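Local structure of threonine--tRNA ligase catalytic subunit (3A32) at residues K186-K194 with E450-G458; M219-A228 with F283-Y294. The protein probably catalyses the ATP-dependent attachment of threonine to tRNA(Thr) by way of a threonyl-adenylate, as a zinc-binding homodimeric class II synthetase lacking a cis-editing domain. All coordinates share one frame; numbering follows the deposited sequence.

Contact 1: residues K186-K194 with E450-G458; sequences KLVLERLFK and ESPVRSLSG
Leu456 carries the apolar part of this contact, its two methyls parting over the opposite helix. CD2 drops onto the backbone of Leu187, 3.5 Å from its carbonyl O, and also meets the CB of that residue, while CD1 lies 3.9 Å from Leu192 CB. CG of Leu456 rests against Arg191 CB, so the base of this arginine packs in the apolar patch while its guanidinium goes to a hydroxyl. Deeper in, Leu192 crosses Val453 obliquely, and the closest apolar pair is Leu192 CD1 with Val453 CG2 at 3.5 Å. The leucine's CG stands anti to the backbone N, which sends its branch down beside the valine.

Two nearly antiparallel helices pack here: the segment axes 186-191 and 450-457 cross at -160° and approach to 9.6 Å. The first helix belongs to the class II catalytic core, and the second is the long helix 435-457 near the C-terminus. Phe62 of helix 48-65 touches both Val188 and Leu456, placing a third helix against the buried side.

Close packing against backbone marks the Pro452 end, where the proline CB sits 3.2 Å from Arg191 O. The helix is kinked at Pro452 and Val453; the proline N has no hydrogen to give to the turn before.

The polar part is one bond on the solvent side. Arg191, extended from CG to NE, reaches across the helix axes until NH1 donates to Ser455 OG at 3.1 Å; the bond is bent (136°) and the oxygen lies 30° out of the guanidinium plane. Ser455 OG in turn gives its proton to Pro452 O, 2.9 Å away, which fixes the hydroxyl as acceptor toward the arginine. Leu187 CD2 covers one guanidinium face, over its centre.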
loop_
_atom_site.group_PDB
_atom_site.type_symbol
_atom_site.label_atom_id
_atom_site.label_comp_id
_atom_site.label_asym_id
_atom_site.label_seq_id
_atom_site.Cartn_x
_atom_site.Cartn_y
_atom_site.Cartn_z
ATOM N N LYS A 186 9.497 19.873 -1.958
ATOM C CA LYS A 186 8.652 21.025 -2.221
ATOM C C LYS A 186 7.326 20.688 -2.954
ATOM O O LYS A 186 6.242 21.175 -2.569
ATOM C CB LYS A 186 9.475 22.044 -2.995
ATOM C CG LYS A 186 8.721 23.285 -3.442
ATOM C CD LYS A 186 9.717 24.323 -3.771
ATOM C CE LYS A 186 9.099 25.718 -3.930
ATOM N NZ LYS A 186 7.998 25.782 -4.970
ATOM N N LEU A 187 7.424 19.890 -4.029
ATOM C CA LEU A 187 6.248 19.362 -4.751
ATOM C C LEU A 187 5.253 18.595 -3.843
ATOM O O LEU A 187 4.034 18.817 -3.951
ATOM C CB LEU A 187 6.689 18.449 -5.916
ATOM C CG LEU A 187 7.405 19.041 -7.145
ATOM C CD1 LEU A 187 8.047 17.930 -7.992
ATOM C CD2 LEU A 187 6.453 19.879 -7.980
ATOM N N VAL A 188 5.750 17.664 -3.018
ATOM C CA VAL A 188 4.929 16.985 -2.030
ATOM C C VAL A 188 4.282 17.932 -0.949
ATOM O O VAL A 188 3.049 17.912 -0.741
ATOM C CB VAL A 188 5.692 15.821 -1.379
ATOM C CG1 VAL A 188 4.965 15.293 -0.190
ATOM C CG2 VAL A 188 5.875 14.678 -2.375
ATOM N N LEU A 189 5.080 18.792 -0.307
ATOM C CA LEU A 189 4.493 19.779 0.594
ATOM C C LEU A 189 3.394 20.621 -0.027
ATOM O O LEU A 189 2.318 20.764 0.560
ATOM C CB LEU A 189 5.532 20.721 1.166
ATOM C CG LEU A 189 6.533 20.133 2.154
ATOM C CD1 LEU A 189 7.028 21.321 2.868
ATOM C CD2 LEU A 189 5.930 19.160 3.118
ATOM N N GLU A 190 3.667 21.173 -1.206
ATOM C CA GLU A 190 2.772 22.141 -1.835
ATOM C C GLU A 190 1.545 21.496 -2.437
ATOM O O GLU A 190 0.444 22.021 -2.343
ATOM C CB GLU A 190 3.529 23.011 -2.876
ATOM C CG GLU A 190 4.516 23.962 -2.207
ATOM C CD GLU A 190 5.211 24.935 -3.164
ATOM O OE1 GLU A 190 5.385 24.587 -4.348
ATOM O OE2 GLU A 190 5.594 26.063 -2.724
ATOM N N ARG A 191 1.733 20.340 -3.052
ATOM C CA ARG A 191 0.665 19.748 -3.856
ATOM C C ARG A 191 -0.174 18.746 -3.139
ATOM O O ARG A 191 -1.391 18.661 -3.417
ATOM C CB ARG A 191 1.216 19.186 -5.169
ATOM C CG ARG A 191 1.717 20.362 -6.009
ATOM C CD ARG A 191 2.201 20.004 -7.347
ATOM N NE ARG A 191 2.790 21.212 -7.922
ATOM C CZ ARG A 191 3.246 21.296 -9.176
ATOM N NH1 ARG A 191 3.192 20.230 -9.989
ATOM N NH2 ARG A 191 3.762 22.447 -9.599
ATOM N N LEU A 192 0.449 18.000 -2.220
ATOM C CA LEU A 192 -0.279 17.003 -1.439
ATOM C C LEU A 192 -0.810 17.642 -0.188
ATOM O O LEU A 192 -1.985 17.448 0.185
ATOM C CB LEU A 192 0.581 15.772 -1.115
ATOM C CG LEU A 192 -0.074 14.666 -0.302
ATOM C CD1 LEU A 192 -1.310 14.090 -1.009
ATOM C CD2 LEU A 192 0.944 13.577 -0.028
ATOM N N PHE A 193 0.035 18.434 0.453
ATOM C CA PHE A 193 -0.340 19.020 1.733
ATOM C C PHE A 193 -0.803 20.484 1.666
ATOM O O PHE A 193 -1.305 21.012 2.662
ATOM C CB PHE A 193 0.742 18.746 2.799
ATOM C CG PHE A 193 0.852 17.266 3.169
ATOM C CD1 PHE A 193 -0.163 16.639 3.906
ATOM C CD2 PHE A 193 1.912 16.490 2.729
ATOM C CE1 PHE A 193 -0.115 15.245 4.264
ATOM C CE2 PHE A 193 1.966 15.116 3.069
ATOM C CZ PHE A 193 0.933 14.494 3.857
ATOM N N LYS A 194 -0.662 21.142 0.515
ATOM C CA LYS A 194 -0.996 22.592 0.420
ATOM C C LYS A 194 -0.245 23.486 1.401
ATOM O O LYS A 194 -0.820 24.443 1.968
ATOM C CB LYS A 194 -2.505 22.792 0.612
ATOM C CG LYS A 194 -3.348 21.906 -0.310
ATOM C CD LYS A 194 -3.068 22.282 -1.791
ATOM C CE LYS A 194 -3.495 23.745 -2.037
ATOM N NZ LYS A 194 -3.495 24.058 -3.485
ATOM N N GLU A 450 -8.393 17.785 -6.623
ATOM C CA GLU A 450 -7.518 16.603 -6.752
ATOM C C GLU A 450 -6.365 16.901 -7.686
ATOM O O GLU A 450 -5.375 16.193 -7.724
ATOM C CB GLU A 450 -8.298 15.410 -7.301
ATOM C CG GLU A 450 -9.123 14.719 -6.241
ATOM C CD GLU A 450 -9.990 13.603 -6.785
ATOM O OE1 GLU A 450 -10.319 13.584 -8.008
ATOM O OE2 GLU A 450 -10.355 12.737 -5.981
ATOM N N SER A 451 -6.508 17.986 -8.424
ATOM C CA SER A 451 -5.608 18.344 -9.501
ATOM C C SER A 451 -4.137 18.370 -9.089
ATOM O O SER A 451 -3.289 17.809 -9.783
ATOM C CB SER A 451 -6.025 19.722 -10.053
ATOM O OG SER A 451 -5.400 19.857 -11.284
ATOM N N PRO A 452 -3.814 19.047 -7.968
ATOM C CA PRO A 452 -2.414 19.045 -7.563
ATOM C C PRO A 452 -1.887 17.618 -7.269
ATOM O O PRO A 452 -0.710 17.356 -7.525
ATOM C CB PRO A 452 -2.411 19.863 -6.244
ATOM C CG PRO A 452 -3.641 20.673 -6.279
ATOM C CD PRO A 452 -4.658 19.795 -7.011
ATOM N N VAL A 453 -2.723 16.731 -6.719
ATOM C CA VAL A 453 -2.290 15.369 -6.441
ATOM C C VAL A 453 -2.117 14.586 -7.739
ATOM O O VAL A 453 -1.160 13.821 -7.847
ATOM C CB VAL A 453 -3.167 14.618 -5.393
ATOM C CG1 VAL A 453 -2.896 13.108 -5.421
ATOM C CG2 VAL A 453 -2.873 15.136 -3.990
ATOM N N ARG A 454 -2.987 14.792 -8.728
ATOM C CA ARG A 454 -2.733 14.224 -10.065
ATOM C C ARG A 454 -1.401 14.609 -10.699
ATOM O O ARG A 454 -0.831 13.812 -11.438
ATOM C CB ARG A 454 -3.813 14.623 -11.056
ATOM C CG ARG A 454 -5.113 13.895 -10.854
ATOM C CD ARG A 454 -5.968 13.935 -12.106
ATOM N NE ARG A 454 -6.165 15.290 -12.631
ATOM C CZ ARG A 454 -7.055 16.178 -12.170
ATOM N NH1 ARG A 454 -7.851 15.881 -11.125
ATOM N NH2 ARG A 454 -7.155 17.371 -12.780
ATOM N N SER A 455 -0.923 15.823 -10.460
ATOM C CA SER A 455 0.352 16.231 -11.090
ATOM C C SER A 455 1.545 15.548 -10.414
ATOM O O SER A 455 2.607 15.452 -10.969
ATOM C CB SER A 455 0.542 17.761 -11.148
ATOM O OG SER A 455 0.846 18.254 -9.855
ATOM N N LEU A 456 1.346 15.079 -9.193
ATOM C CA LEU A 456 2.365 14.325 -8.472
ATOM C C LEU A 456 2.346 12.868 -8.912
ATOM O O LEU A 456 3.377 12.301 -9.207
ATOM C CB LEU A 456 2.077 14.360 -6.971
ATOM C CG LEU A 456 2.285 15.613 -6.147
ATOM C CD1 LEU A 456 1.925 15.239 -4.688
ATOM C CD2 LEU A 456 3.702 16.114 -6.226
ATOM N N SER A 457 1.163 12.261 -8.942
ATOM C CA SER A 457 1.057 10.805 -9.075
ATOM C C SER A 457 0.320 10.251 -10.309
ATOM O O SER A 457 0.238 9.023 -10.503
ATOM C CB SER A 457 0.515 10.209 -7.777
ATOM O OG SER A 457 -0.659 10.896 -7.417
ATOM N N GLY A 458 -0.159 11.134 -11.170
ATOM C CA GLY A 458 -0.867 10.714 -12.349
ATOM C C GLY A 458 -2.320 10.527 -11.977
ATOM O O GLY A 458 -3.190 10.978 -12.664
#

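Contact 2: residues M219-A228 with F283-Y294; sequences MGSKEEWEGA and FDFNLPRRFRLY
Glu224 and Arg289 meet end-on from opposite directions, one nitrogen to each carboxylate oxygen. NH2 of Arg289 donates to Glu224 OE1 at 2.7 Å, nearly straight (167°) and within the guanidinium plane; NH1 of Arg289 reaches the syn lone pair of Glu224 OE2 at 2.6 Å. The two planes are 31° apart, so the pairing is twisted rather than flat.

Both oxygens have further donors. Tyr294 OH gives its proton to Glu224 OE2 at 2.6 Å, arriving on the anti side. OE1 accepts from Ser221 N, which comes from above the carboxylate plane, and from Ser221 OG through the anti lone pair. Five donors thus share one carboxylate, consistent with its remaining ionised. Arg289 NH1 is also held by its own segment, donating to Phe285 O, which should limit rotation of the guanidinium.

Ser221 and Glu224 form a capping box at the start of helix 222-243, although the return bond from Glu224 N to Ser221 OG is weak. In the class II core, this helix start faces the end of strand 273-284 and the short helices after it. There Asp284 OD1 accepts from Leu287 N at 2.8 Å, while its OD2 is hydrogen-bonded to NE2 of His310, a zinc ligand.

Aromatic packing lies beneath the polar cluster. Phe285 points an edge at the face of Trp225, a T-shaped pair with planes at 74° and centroids 4.7 Å apart (the tryptophan five-membered ring). Trp225 NE1 is satisfied by Met219 O at 2.6 Å, in the plane of the indole. Over one face of Phe285 lies Glu224 CB, a CH-pi contact over the ring centre. Ala228 CB makes a similar contact over Phe283, and Met219 SD rests 3.6 Å from Asn286 CB.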
loop_
_atom_site.group_PDB
_atom_site.type_symbol
_atom_site.label_atom_id
_atom_site.label_comp_id
_atom_site.label_asym_id
_atom_site.label_seq_id
_atom_site.Cartn_x
_atom_site.Cartn_y
_atom_site.Cartn_z
ATOM N N MET A 219 34.131 9.360 10.498
ATOM C CA MET A 219 34.809 8.298 9.760
ATOM C C MET A 219 34.975 8.630 8.261
ATOM O O MET A 219 34.268 9.469 7.700
ATOM C CB MET A 219 34.075 6.963 9.945
ATOM C CG MET A 219 32.694 6.919 9.214
ATOM S SD MET A 219 32.227 5.224 8.892
ATOM C CE MET A 219 33.462 4.713 7.679
ATOM N N GLY A 220 35.902 7.954 7.608
ATOM C CA GLY A 220 36.094 8.153 6.183
ATOM C C GLY A 220 37.263 9.070 5.889
ATOM O O GLY A 220 38.017 9.498 6.803
ATOM N N SER A 221 37.404 9.394 4.607
ATOM C CA SER A 221 38.539 10.121 4.149
ATOM C C SER A 221 38.132 11.582 4.005
ATOM O O SER A 221 36.945 11.874 3.826
ATOM C CB SER A 221 39.001 9.537 2.811
ATOM O OG SER A 221 37.982 9.604 1.822
ATOM N N LYS A 222 39.119 12.482 4.093
ATOM C CA LYS A 222 38.965 13.891 3.703
ATOM C C LYS A 222 38.196 14.033 2.384
ATOM O O LYS A 222 37.274 14.839 2.282
ATOM C CB LYS A 222 40.342 14.570 3.517
ATOM C CG LYS A 222 40.927 15.257 4.739
ATOM C CD LYS A 222 42.142 16.154 4.361
ATOM C CE LYS A 222 43.507 15.379 4.351
ATOM N NZ LYS A 222 43.862 14.773 3.004
ATOM N N GLU A 223 38.620 13.284 1.365
ATOM C CA GLU A 223 38.055 13.404 0.018
ATOM C C GLU A 223 36.531 13.181 -0.037
ATOM O O GLU A 223 35.783 13.967 -0.648
ATOM C CB GLU A 223 38.800 12.454 -0.941
ATOM C CG GLU A 223 40.286 12.869 -1.222
ATOM C CD GLU A 223 41.328 12.395 -0.171
ATOM O OE1 GLU A 223 41.042 11.517 0.678
ATOM O OE2 GLU A 223 42.477 12.905 -0.210
ATOM N N GLU A 224 36.088 12.118 0.628
ATOM C CA GLU A 224 34.672 11.783 0.804
ATOM C C GLU A 224 33.884 12.918 1.425
ATOM O O GLU A 224 32.865 13.345 0.861
ATOM C CB GLU A 224 34.549 10.545 1.671
ATOM C CG GLU A 224 34.821 9.263 0.915
ATOM C CD GLU A 224 35.004 8.112 1.866
ATOM O OE1 GLU A 224 36.078 8.051 2.476
ATOM O OE2 GLU A 224 34.068 7.290 2.053
ATOM N N TRP A 225 34.371 13.413 2.577
ATOM C CA TRP A 225 33.734 14.476 3.324
ATOM C C TRP A 225 33.671 15.784 2.497
ATOM O O TRP A 225 32.628 16.461 2.418
ATOM C CB TRP A 225 34.476 14.648 4.666
ATOM C CG TRP A 225 33.986 13.700 5.750
ATOM C CD1 TRP A 225 34.558 12.527 6.134
ATOM C CD2 TRP A 225 32.787 13.841 6.543
ATOM N NE1 TRP A 225 33.802 11.925 7.134
ATOM C CE2 TRP A 225 32.702 12.703 7.386
ATOM C CE3 TRP A 225 31.774 14.806 6.603
ATOM C CZ2 TRP A 225 31.664 12.517 8.295
ATOM C CZ3 TRP A 225 30.742 14.634 7.529
ATOM C CH2 TRP A 225 30.706 13.498 8.369
ATOM N N GLU A 226 34.777 16.110 1.830
ATOM C CA GLU A 226 34.856 17.295 0.978
ATOM C C GLU A 226 33.960 17.228 -0.229
ATOM O O GLU A 226 33.311 18.186 -0.522
ATOM C CB GLU A 226 36.297 17.549 0.540
ATOM C CG GLU A 226 37.143 17.985 1.734
ATOM C CD GLU A 226 38.585 18.319 1.389
ATOM O OE1 GLU A 226 39.178 17.640 0.519
ATOM O OE2 GLU A 226 39.117 19.254 2.028
ATOM N N GLY A 227 33.930 16.116 -0.932
ATOM C CA GLY A 227 33.040 15.950 -2.082
ATOM C C GLY A 227 31.569 16.018 -1.668
ATOM O O GLY A 227 30.788 16.672 -2.322
ATOM N N ALA A 228 31.215 15.375 -0.549
ATOM C CA ALA A 228 29.848 15.396 0.022
ATOM C C ALA A 228 29.434 16.751 0.550
ATOM O O ALA A 228 28.419 17.256 0.152
ATOM C CB ALA A 228 29.673 14.284 1.092
ATOM N N PHE A 283 24.179 11.551 3.555
ATOM C CA PHE A 283 25.346 10.785 3.136
ATOM C C PHE A 283 25.875 9.781 4.148
ATOM O O PHE A 283 25.776 9.957 5.373
ATOM C CB PHE A 283 26.479 11.757 2.808
ATOM C CG PHE A 283 26.218 12.571 1.580
ATOM C CD1 PHE A 283 26.809 12.223 0.364
ATOM C CD2 PHE A 283 25.364 13.676 1.632
ATOM C CE1 PHE A 283 26.540 12.972 -0.796
ATOM C CE2 PHE A 283 25.113 14.437 0.506
ATOM C CZ PHE A 283 25.689 14.089 -0.722
ATOM N N ASP A 284 26.517 8.767 3.602
ATOM C CA ASP A 284 26.905 7.614 4.346
ATOM C C ASP A 284 28.196 7.089 3.733
ATOM O O ASP A 284 28.245 6.749 2.532
ATOM C CB ASP A 284 25.778 6.583 4.324
ATOM C CG ASP A 284 25.926 5.532 5.398
ATOM O OD1 ASP A 284 27.086 5.075 5.626
ATOM O OD2 ASP A 284 24.880 5.157 6.004
ATOM N N PHE A 285 29.241 7.098 4.567
ATOM C CA PHE A 285 30.614 6.633 4.233
ATOM C C PHE A 285 30.856 5.256 4.862
ATOM O O PHE A 285 31.792 4.539 4.513
ATOM C CB PHE A 285 31.634 7.663 4.742
ATOM C CG PHE A 285 31.426 9.036 4.135
ATOM C CD1 PHE A 285 30.995 9.162 2.783
ATOM C CD2 PHE A 285 31.645 10.181 4.871
ATOM C CE1 PHE A 285 30.785 10.393 2.224
ATOM C CE2 PHE A 285 31.463 11.457 4.285
ATOM C CZ PHE A 285 31.024 11.563 2.984
ATOM N N ASN A 286 29.948 4.882 5.748
ATOM C CA ASN A 286 29.961 3.613 6.398
ATOM C C ASN A 286 29.447 2.476 5.495
ATOM O O ASN A 286 30.165 1.481 5.301
ATOM C CB ASN A 286 29.153 3.717 7.692
ATOM C CG ASN A 286 29.130 2.408 8.486
ATOM O OD1 ASN A 286 30.177 1.817 8.777
ATOM N ND2 ASN A 286 27.924 1.979 8.882
ATOM N N LEU A 287 28.219 2.619 4.969
ATOM C CA LEU A 287 27.535 1.566 4.186
ATOM C C LEU A 287 28.299 1.122 2.946
ATOM O O LEU A 287 28.340 -0.056 2.669
ATOM C CB LEU A 287 26.089 1.984 3.774
ATOM C CG LEU A 287 24.897 1.916 4.747
ATOM C CD1 LEU A 287 23.550 2.412 4.139
ATOM C CD2 LEU A 287 24.737 0.529 5.489
ATOM N N PRO A 288 28.856 2.064 2.159
ATOM C CA PRO A 288 29.654 1.620 1.004
ATOM C C PRO A 288 30.930 0.844 1.344
ATOM O O PRO A 288 31.450 0.098 0.487
ATOM C CB PRO A 288 30.017 2.927 0.281
ATOM C CG PRO A 288 29.760 4.028 1.260
ATOM C CD PRO A 288 28.725 3.535 2.223
ATOM N N ARG A 289 31.446 1.047 2.563
ATOM C CA ARG A 289 32.526 0.216 3.112
ATOM C C ARG A 289 31.973 -1.150 3.588
ATOM O O ARG A 289 32.480 -2.209 3.192
ATOM C CB ARG A 289 33.277 0.961 4.255
ATOM C CG ARG A 289 34.293 2.030 3.733
ATOM C CD ARG A 289 34.967 2.811 4.893
ATOM N NE ARG A 289 36.023 3.713 4.428
ATOM C CZ ARG A 289 35.819 4.929 3.944
ATOM N NH1 ARG A 289 34.580 5.423 3.845
ATOM N NH2 ARG A 289 36.851 5.634 3.518
ATOM N N ARG A 290 30.943 -1.131 4.432
ATOM C CA ARG A 290 30.419 -2.368 5.014
ATOM C C ARG A 290 29.835 -3.362 3.985
ATOM O O ARG A 290 30.004 -4.579 4.128
ATOM C CB ARG A 290 29.399 -2.048 6.107
ATOM C CG ARG A 290 29.981 -1.285 7.298
ATOM C CD ARG A 290 31.015 -2.093 8.058
ATOM N NE ARG A 290 30.437 -3.080 8.995
ATOM C CZ ARG A 290 31.035 -4.233 9.371
ATOM N NH1 ARG A 290 32.238 -4.587 8.885
ATOM N NH2 ARG A 290 30.428 -5.060 10.217
ATOM N N PHE A 291 29.186 -2.840 2.949
ATOM C CA PHE A 291 28.621 -3.665 1.871
ATOM C C PHE A 291 29.477 -3.666 0.601
ATOM O O PHE A 291 29.018 -4.119 -0.437
ATOM C CB PHE A 291 27.228 -3.157 1.505
ATOM C CG PHE A 291 26.168 -3.545 2.500
ATOM C CD1 PHE A 291 25.553 -4.796 2.428
ATOM C CD2 PHE A 291 25.821 -2.675 3.534
ATOM C CE1 PHE A 291 24.573 -5.147 3.341
ATOM C CE2 PHE A 291 24.857 -3.024 4.457
ATOM C CZ PHE A 291 24.237 -4.255 4.369
ATOM N N ARG A 292 30.692 -3.112 0.684
ATOM C CA ARG A 292 31.670 -3.176 -0.373
ATOM C C ARG A 292 31.155 -2.550 -1.662
ATOM O O ARG A 292 31.435 -3.044 -2.766
ATOM C CB ARG A 292 32.165 -4.623 -0.535
ATOM C CG ARG A 292 32.932 -5.078 0.730
ATOM C CD ARG A 292 32.813 -6.579 0.925
ATOM N NE ARG A 292 33.351 -7.098 2.200
ATOM C CZ ARG A 292 33.561 -8.395 2.440
ATOM N NH1 ARG A 292 33.309 -9.295 1.499
ATOM N NH2 ARG A 292 34.032 -8.804 3.611
ATOM N N LEU A 293 30.455 -1.421 -1.519
ATOM C CA LEU A 293 29.856 -0.725 -2.659
ATOM C C LEU A 293 30.849 0.044 -3.502
ATOM O O LEU A 293 30.661 0.172 -4.719
ATOM C CB LEU A 293 28.717 0.197 -2.206
ATOM C CG LEU A 293 27.593 -0.503 -1.390
ATOM C CD1 LEU A 293 26.456 0.460 -1.132
ATOM C CD2 LEU A 293 27.119 -1.830 -2.129
ATOM N N TYR A 294 31.873 0.579 -2.838
ATOM C CA TYR A 294 32.966 1.290 -3.491
ATOM C C TYR A 294 33.726 0.318 -4.448
ATOM O O TYR A 294 34.016 0.674 -5.565
ATOM C CB TYR A 294 33.927 1.880 -2.456
ATOM C CG TYR A 294 33.464 3.108 -1.694
ATOM C CD1 TYR A 294 32.660 4.069 -2.292
ATOM C CD2 TYR A 294 33.852 3.310 -0.366
ATOM C CE1 TYR A 294 32.249 5.180 -1.610
ATOM C CE2 TYR A 294 33.459 4.436 0.329
ATOM C CZ TYR A 294 32.654 5.368 -0.299
ATOM O OH TYR A 294 32.259 6.528 0.341
#

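In the fold
Both contacts are partly buried, but the centre of contact 1 lies about 12 Å, and that of contact 2 about 29 Å, from the centre of the chain, with some 17 Å between their nearest atoms. Along the chain both segments of contact 2 fall between those of contact 1. Contact 1 joins a catalytic-core helix to the C-terminal helix 435-457 through aliphatic packing with a single polar bond; contact 2 stays inside the core and combines a shared carboxylate with aromatic packing. They share neighbouring elements without touching: Phe283 of contact 2 touches Val174 and Val178 of helix 174-191, which carries 186-191, and strand 306-316 touches both. Only contact 2 lies near the zinc site.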